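Local coordinates for protein Exo-beta-1,4-mannosidase (Rhizomucor miehei, PDB 4LYP) that probably hydrolyses beta-1,4-linked mannosides from their non-reducing ends as a family 5 glycoside hydrolase, and also shows transglycosylation activity, at residues V39-A42 against G47-R50; Y55-A60 against V229-Q234. One frame throughout, in Å; residues are numbered along the deposited sequence.

Interaction 1 and interaction 2 follow each other along the chain, and their centres lie about 10 Å apart. In interaction 1, strands 40-41 and 48-50 form an N-terminal beta hairpin. Strand 48-50 then pairs antiparallel with strand 53-61, the first strand of the TIM barrel, and that strand supplies one half of interaction 2; the other half, strand 230-234, arrives almost 170 residues later from across the barrel. A probable hydrogen bond from Y55 N to F48 O, 2.9 Å, stitches the two sites together. F48 also carries the hairpin into the barrel core, its CZ lying 3.6 Å from M231 CE, so the hairpin packs at one end of the barrel interior.

Interaction 1: residues V39-A42 against G47-R50; sequences VKIA and GFTR
V39 spreads its two methyls over neighbouring residues of G47-R50: CG1 lies 4.0 Å from F48 CB, while CG2 rests beside the extended aliphatic chain of R50, whose NE is hydrogen-bonded to A37 O. K40 pairs with T49 through two backbone bonds, K40 N to T49 O at 2.9 Å and T49 N to K40 O at 2.8 Å. The same K40 O also receives a CA-H contact from F48 and lies at the edge of the F48 ring, near its plane. This is the ladder of an antiparallel beta hairpin, laid across one end of the TIM barrel. On the face of the ladder shared by K40 and T49, T49 OG1 sits 3.6 Å from K40 CB, and one water joins that hydroxyl to K40 NZ, brought round by a bend at the last torsion of the lysine chain (chi4 73°); NZ also bonds to F38 O and E35 O. I41 forms a non-hydrogen-bonded pair with F48; its CB points away from the partner strand, yet CD1 returns to lie 3.7 Å from F48 CE1. Beyond the strand, A42 N donates to G47 O at 2.8 Å, and the A42 methyl packs against T49 CG2, 4.0 Å from CB.

Interaction 2: residues Y55-A60 against V229-Q234; sequences YLIRGA and VIMSWQ. With GAI (guanidine), chain D.
M231 and I57 reach toward each other tip to tip inside the TIM barrel, bridging two strands that are not neighbours in the sheet. Strand 53-61 is the first barrel strand and strand 230-234 stands across its interior; their nearest CA atoms, those of I57 and M231, are 10.5 Å apart, so side chains alone make the connection. The close part is small and wholly apolar. M231 leaves its strand with CG anti to the backbone N (chi1 166°) and stays extended to the methyl, which carries the thioether across to strand 53-61. There its sulfur SD lies 3.7 Å from I57 CD1, and its terminal CE is at 3.8 Å from the same methyl. T144 of strand 144-148 also touches M231, helping to enclose its long side chain.

The tyrosine side of the contact is looser. M231 SD approaches the Y55 ring at its edge, near the ring plane, at 4.3 Å from CE2, instead of lying over a face. Next to CE2 on the ring, the phenol hydroxyl OH is hydrogen-bonded to T144 OG1.

L56, between these two inward-pointing residues, turns to the outside of the barrel, where it meets helix 429-448 and a bound guanidine. This ligand, which is hydrogen-bonded to K46 O, is separate from the guanidine lying among W153, E238, W293, N296 and E416. L56 CD2 comes within 3.3 Å of guanidine N3.

Interaction 1: residues V39-A42 against G47-R50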
ATOM      1  N   VAL A  39       4.291 -10.475  14.149  1.00  9.10           N
ATOM      2  CA  VAL A  39       4.390  -9.059  14.575  1.00  9.43           C
ATOM      3  C   VAL A  39       3.213  -8.785  15.485  1.00  8.73           C
ATOM      4  O   VAL A  39       2.074  -9.197  15.212  1.00  9.51           O
ATOM      5  CB  VAL A  39       4.395  -8.133  13.334  1.00  8.58           C
ATOM      6  CG1 VAL A  39       4.485  -6.682  13.805  1.00  9.54           C
ATOM      7  CG2 VAL A  39       5.518  -8.473  12.412  1.00 10.24           C
ATOM      8  N   LYS A  40       3.475  -8.028  16.578  1.00  8.92           N
ATOM      9  CA  LYS A  40       2.447  -7.766  17.598  1.00  9.79           C
ATOM     10  C   LYS A  40       2.492  -6.291  17.919  1.00  9.28           C
ATOM     11  O   LYS A  40       3.442  -5.574  17.558  1.00  9.13           O
ATOM     12  CB  LYS A  40       2.745  -8.560  18.892  1.00 11.22           C
ATOM     13  CG  LYS A  40       2.931 -10.024  18.618  1.00 13.86           C
ATOM     14  CD  LYS A  40       3.343 -10.811  19.868  1.00 14.30           C
ATOM     15  CE  LYS A  40       3.749 -12.259  19.483  1.00 15.85           C
ATOM     16  NZ  LYS A  40       5.115 -12.311  18.755  1.00 16.50           N
ATOM     17  N   ILE A  41       1.490  -5.824  18.650  1.00  9.33           N
ATOM     18  CA  ILE A  41       1.556  -4.470  19.240  1.00  9.83           C
ATOM     19  C   ILE A  41       2.246  -4.644  20.608  1.00 11.07           C
ATOM     20  O   ILE A  41       1.892  -5.526  21.391  1.00 13.93           O
ATOM     21  CB  ILE A  41       0.154  -3.855  19.425  1.00  9.48           C
ATOM     22  CG1 ILE A  41      -0.683  -3.945  18.147  1.00 10.59           C
ATOM     23  CG2 ILE A  41       0.299  -2.403  19.980  1.00 11.08           C
ATOM     24  CD1 ILE A  41      -0.022  -3.195  16.998  1.00 10.08           C
ATOM     25  N   ALA A  42       3.212  -3.795  20.876  1.00 10.64           N
ATOM     26  CA  ALA A  42       3.757  -3.728  22.223  1.00 11.54           C
ATOM     27  C   ALA A  42       2.625  -3.611  23.249  1.00 13.50           C
ATOM     28  O   ALA A  42       1.656  -2.891  23.048  1.00 13.48           O
ATOM     29  CB  ALA A  42       4.655  -2.550  22.351  1.00 12.91           C
ATOM     30  N   GLY A  47       4.432   0.836  19.890  1.00 10.91           N
ATOM     31  CA  GLY A  47       5.156   0.307  18.749  1.00 10.60           C
ATOM     32  C   GLY A  47       4.761  -1.108  18.521  1.00  8.97           C
ATOM     33  O   GLY A  47       3.857  -1.656  19.188  1.00 10.75           O
ATOM     34  N   PHE A  48       5.452  -1.700  17.552  1.00  9.09           N
ATOM     35  CA  PHE A  48       5.318  -3.115  17.230  1.00  9.29           C
ATOM     36  C   PHE A  48       6.413  -3.913  17.919  1.00  8.40           C
ATOM     37  O   PHE A  48       7.460  -3.336  18.296  1.00  9.19           O
ATOM     38  CB  PHE A  48       5.457  -3.359  15.721  1.00  8.91           C
ATOM     39  CG  PHE A  48       4.470  -2.591  14.912  1.00  7.97           C
ATOM     40  CD1 PHE A  48       3.109  -2.938  14.917  1.00  8.59           C
ATOM     41  CD2 PHE A  48       4.849  -1.538  14.085  1.00  8.53           C
ATOM     42  CE1 PHE A  48       2.157  -2.253  14.186  1.00  9.11           C
ATOM     43  CE2 PHE A  48       3.927  -0.854  13.338  1.00  8.41           C
ATOM     44  CZ  PHE A  48       2.570  -1.191  13.357  1.00  8.97           C
ATOM     45  N   THR A  49       6.221  -5.241  18.034  1.00  9.39           N
ATOM     46  CA  THR A  49       7.287  -6.149  18.450  1.00  9.94           C
ATOM     47  C   THR A  49       7.304  -7.303  17.491  1.00  8.96           C
ATOM     48  O   THR A  49       6.314  -7.642  16.854  1.00  9.35           O
ATOM     49  CB  THR A  49       7.104  -6.649  19.912  1.00 10.26           C
ATOM     50  OG1 THR A  49       5.969  -7.485  20.015  1.00 11.94           O
ATOM     51  CG2 THR A  49       6.945  -5.483  20.880  1.00 12.62           C
ATOM     52  N   ARG A  50       8.453  -7.980  17.459  1.00  9.44           N
ATOM     53  CA  ARG A  50       8.614  -9.250  16.730  1.00 10.12           C
ATOM     54  C   ARG A  50       9.820  -9.941  17.384  1.00  9.68           C
ATOM     55  O   ARG A  50      10.822  -9.228  17.679  1.00  9.89           O
ATOM     56  CB  ARG A  50       8.872  -9.018  15.217  1.00 10.01           C
ATOM     57  CG  ARG A  50       8.637 -10.305  14.444  1.00  9.78           C
ATOM     58  CD  ARG A  50       9.060 -10.138  12.991  1.00  9.36           C
ATOM     59  NE  ARG A  50       8.574 -11.296  12.221  1.00  9.37           N
ATOM     60  CZ  ARG A  50       9.002 -11.675  11.022  1.00  8.28           C
ATOM     61  NH1 ARG A  50      10.059 -11.068  10.437  1.00  9.72           N
ATOM     62  NH2 ARG A  50       8.342 -12.658  10.374  1.00  9.04           N
TER
HETATM   63  O   HOH W   1       7.194 -10.288  19.982  1.00  6.95           O
HETATM   64  O   HOH W   2       4.386  -7.583  22.276  1.00 27.07           O

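Interaction 2: residues Y55-A60 against V229-Q234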
ATOM      1  N   TYR A  55       9.985  -3.570  16.850  1.00  9.00           N
ATOM      2  CA  TYR A  55      10.014  -3.799  15.403  1.00  8.88           C
ATOM      3  C   TYR A  55       9.609  -2.503  14.712  1.00  8.16           C
ATOM      4  O   TYR A  55       8.491  -2.003  14.899  1.00  9.62           O
ATOM      5  CB  TYR A  55       9.066  -4.965  15.071  1.00  8.87           C
ATOM      6  CG  TYR A  55       9.045  -5.378  13.620  1.00  8.19           C
ATOM      7  CD1 TYR A  55      10.149  -6.095  13.108  1.00  8.91           C
ATOM      8  CD2 TYR A  55       7.987  -5.162  12.769  1.00  8.81           C
ATOM      9  CE1 TYR A  55      10.181  -6.529  11.784  1.00  8.65           C
ATOM     10  CE2 TYR A  55       7.963  -5.607  11.478  1.00  8.98           C
ATOM     11  CZ  TYR A  55       9.056  -6.254  10.980  1.00  7.95           C
ATOM     12  OH  TYR A  55       9.054  -6.665   9.653  1.00  9.59           O
ATOM     13  N   LEU A  56      10.532  -1.897  13.969  1.00  7.80           N
ATOM     14  CA  LEU A  56      10.274  -0.697  13.183  1.00  7.54           C
ATOM     15  C   LEU A  56      10.172  -1.054  11.719  1.00  7.40           C
ATOM     16  O   LEU A  56      10.792  -1.973  11.193  1.00  8.61           O
ATOM     17  CB  LEU A  56      11.346   0.364  13.426  1.00  8.34           C
ATOM     18  CG  LEU A  56      11.313   1.014  14.836  1.00 11.06           C
ATOM     19  CD1 LEU A  56      12.494   1.943  15.000  1.00 11.65           C
ATOM     20  CD2 LEU A  56      10.095   1.889  15.020  1.00 16.98           C
ATOM     21  N   ILE A  57       9.346  -0.268  11.038  1.00  7.47           N
ATOM     22  CA  ILE A  57       8.954  -0.558   9.630  1.00  7.24           C
ATOM     23  C   ILE A  57       9.860   0.164   8.627  1.00  6.19           C
ATOM     24  O   ILE A  57       9.719   1.372   8.382  1.00  7.53           O
ATOM     25  CB  ILE A  57       7.457  -0.172   9.405  1.00  7.22           C
ATOM     26  CG1 ILE A  57       6.537  -0.857  10.448  1.00  8.84           C
ATOM     27  CG2 ILE A  57       7.065  -0.491   7.965  1.00  8.74           C
ATOM     28  CD1 ILE A  57       6.645  -2.404  10.516  1.00 10.16           C
ATOM     29  N   ARG A  58      10.791  -0.626   8.087  1.00  6.55           N
ATOM     30  CA  ARG A  58      11.694  -0.173   7.030  1.00  7.19           C
ATOM     31  C   ARG A  58      11.044  -0.562   5.713  1.00  6.23           C
ATOM     32  O   ARG A  58      11.390  -1.600   5.113  1.00  7.44           O
ATOM     33  CB  ARG A  58      13.063  -0.849   7.210  1.00  7.67           C
ATOM     34  CG  ARG A  58      13.817  -0.359   8.441  1.00  8.81           C
ATOM     35  CD  ARG A  58      15.090  -1.189   8.654  1.00 10.24           C
ATOM     36  NE  ARG A  58      14.831  -2.500   9.250  1.00  9.45           N
ATOM     37  CZ  ARG A  58      15.455  -3.645   8.911  1.00  9.57           C
ATOM     38  NH1 ARG A  58      16.199  -3.747   7.821  1.00 12.72           N
ATOM     39  NH2 ARG A  58      15.299  -4.707   9.711  1.00 11.04           N
ATOM     40  N   GLY A  59       9.999   0.174   5.309  1.00  6.66           N
ATOM     41  CA  GLY A  59       9.058  -0.383   4.378  1.00  7.30           C
ATOM     42  C   GLY A  59       9.111   0.187   2.984  1.00  6.27           C
ATOM     43  O   GLY A  59       9.632   1.277   2.691  1.00  6.86           O
ATOM     44  N   ALA A  60       8.463  -0.594   2.104  1.00  6.52           N
ATOM     45  CA  ALA A  60       8.173  -0.123   0.716  1.00  6.44           C
ATOM     46  C   ALA A  60       6.773  -0.573   0.320  1.00  5.58           C
ATOM     47  O   ALA A  60       6.253  -1.563   0.896  1.00  6.62           O
ATOM     48  CB  ALA A  60       9.160  -0.715  -0.298  1.00  7.37           C
ATOM     49  N   VAL A 229       5.084 -14.523   8.212  1.00  8.35           N
ATOM     50  CA  VAL A 229       5.571 -13.545   7.226  1.00  8.23           C
ATOM     51  C   VAL A 229       4.538 -12.437   7.017  1.00  7.56           C
ATOM     52  O   VAL A 229       4.893 -11.322   6.639  1.00  8.62           O
ATOM     53  CB  VAL A 229       5.926 -14.280   5.921  1.00  8.96           C
ATOM     54  CG1 VAL A 229       6.222 -13.306   4.794  1.00 10.11           C
ATOM     55  CG2 VAL A 229       7.142 -15.207   6.167  1.00 11.67           C
ATOM     56  N   ILE A 230       3.244 -12.732   7.222  1.00  7.71           N
ATOM     57  CA  ILE A 230       2.214 -11.710   7.137  1.00  7.40           C
ATOM     58  C   ILE A 230       2.231 -10.934   8.454  1.00  7.85           C
ATOM     59  O   ILE A 230       1.959 -11.523   9.517  1.00  8.50           O
ATOM     60  CB  ILE A 230       0.862 -12.376   6.809  1.00  7.68           C
ATOM     61  CG1 ILE A 230       0.914 -12.892   5.368  1.00  8.36           C
ATOM     62  CG2 ILE A 230      -0.283 -11.369   7.028  1.00  8.76           C
ATOM     63  CD1 ILE A 230      -0.239 -13.807   5.014  1.00  8.84           C
ATOM     64  N   MET A 231       2.493  -9.633   8.376  1.00  7.29           N
ATOM     65  CA  MET A 231       2.398  -8.728   9.512  1.00  7.68           C
ATOM     66  C   MET A 231       0.955  -8.392   9.816  1.00  8.13           C
ATOM     67  O   MET A 231       0.537  -8.331  10.996  1.00  8.70           O
ATOM     68  CB  MET A 231       3.209  -7.447   9.204  1.00  7.94           C
ATOM     69  CG  MET A 231       2.864  -6.336  10.193  1.00  8.27           C
ATOM     70  SD  MET A 231       3.969  -4.930   9.957  1.00  8.41           S
ATOM     71  CE  MET A 231       3.036  -3.607  10.747  1.00 11.68           C
ATOM     72  N   SER A 232       0.211  -8.016   8.797  1.00  7.53           N
ATOM     73  CA  SER A 232      -1.155  -7.551   9.030  1.00  7.53           C
ATOM     74  C   SER A 232      -2.060  -7.837   7.847  1.00  7.01           C
ATOM     75  O   SER A 232      -1.586  -7.930   6.687  1.00  7.43           O
ATOM     76  CB  SER A 232      -1.185  -6.048   9.390  1.00  8.30           C
ATOM     77  OG  SER A 232      -0.760  -5.335   8.262  1.00  8.75           O
ATOM     78  N   TRP A 233      -3.344  -7.941   8.138  1.00  7.65           N
ATOM     79  CA  TRP A 233      -4.419  -7.904   7.121  1.00  7.44           C
ATOM     80  C   TRP A 233      -4.955  -6.501   7.124  1.00  7.05           C
ATOM     81  O   TRP A 233      -5.292  -5.955   8.172  1.00  9.09           O
ATOM     82  CB  TRP A 233      -5.549  -8.835   7.508  1.00  7.46           C
ATOM     83  CG  TRP A 233      -5.086 -10.259   7.538  1.00  7.63           C
ATOM     84  CD1 TRP A 233      -4.801 -11.053   8.654  1.00  8.16           C
ATOM     85  CD2 TRP A 233      -4.779 -11.089   6.397  1.00  6.87           C
ATOM     86  NE1 TRP A 233      -4.317 -12.278   8.254  1.00  8.23           N
ATOM     87  CE2 TRP A 233      -4.296 -12.343   6.894  1.00  7.04           C
ATOM     88  CE3 TRP A 233      -4.884 -10.894   5.009  1.00  7.58           C
ATOM     89  CZ2 TRP A 233      -3.905 -13.358   6.051  1.00  8.06           C
ATOM     90  CZ3 TRP A 233      -4.482 -11.903   4.168  1.00  7.99           C
ATOM     91  CH2 TRP A 233      -4.014 -13.136   4.688  1.00  8.15           C
ATOM     92  N   GLN A 234      -5.037  -5.889   5.944  1.00  6.48           N
ATOM     93  CA  GLN A 234      -5.508  -4.494   5.826  1.00  6.83           C
ATOM     94  C   GLN A 234      -6.827  -4.477   5.092  1.00  6.90           C
ATOM     95  O   GLN A 234      -6.928  -5.052   3.991  1.00  7.08           O
ATOM     96  CB  GLN A 234      -4.444  -3.652   5.150  1.00  6.73           C
ATOM     97  CG  GLN A 234      -4.891  -2.211   4.944  1.00  6.67           C
ATOM     98  CD  GLN A 234      -3.673  -1.420   4.562  1.00  7.18           C
ATOM     99  OE1 GLN A 234      -3.322  -1.353   3.357  1.00  7.61           O
ATOM    100  NE2 GLN A 234      -2.973  -0.837   5.552  1.00  7.00           N
TER
HETATM  101  C   GAI D 502       8.994   0.859  18.865  1.00 21.04           C
HETATM  102  N1  GAI D 502       9.429   0.381  20.171  1.00 20.27           N
HETATM  103  N2  GAI D 502       8.027   1.802  18.380  1.00 16.58           N
HETATM  104  N3  GAI D 502       9.502   0.269  17.842  1.00 34.94           N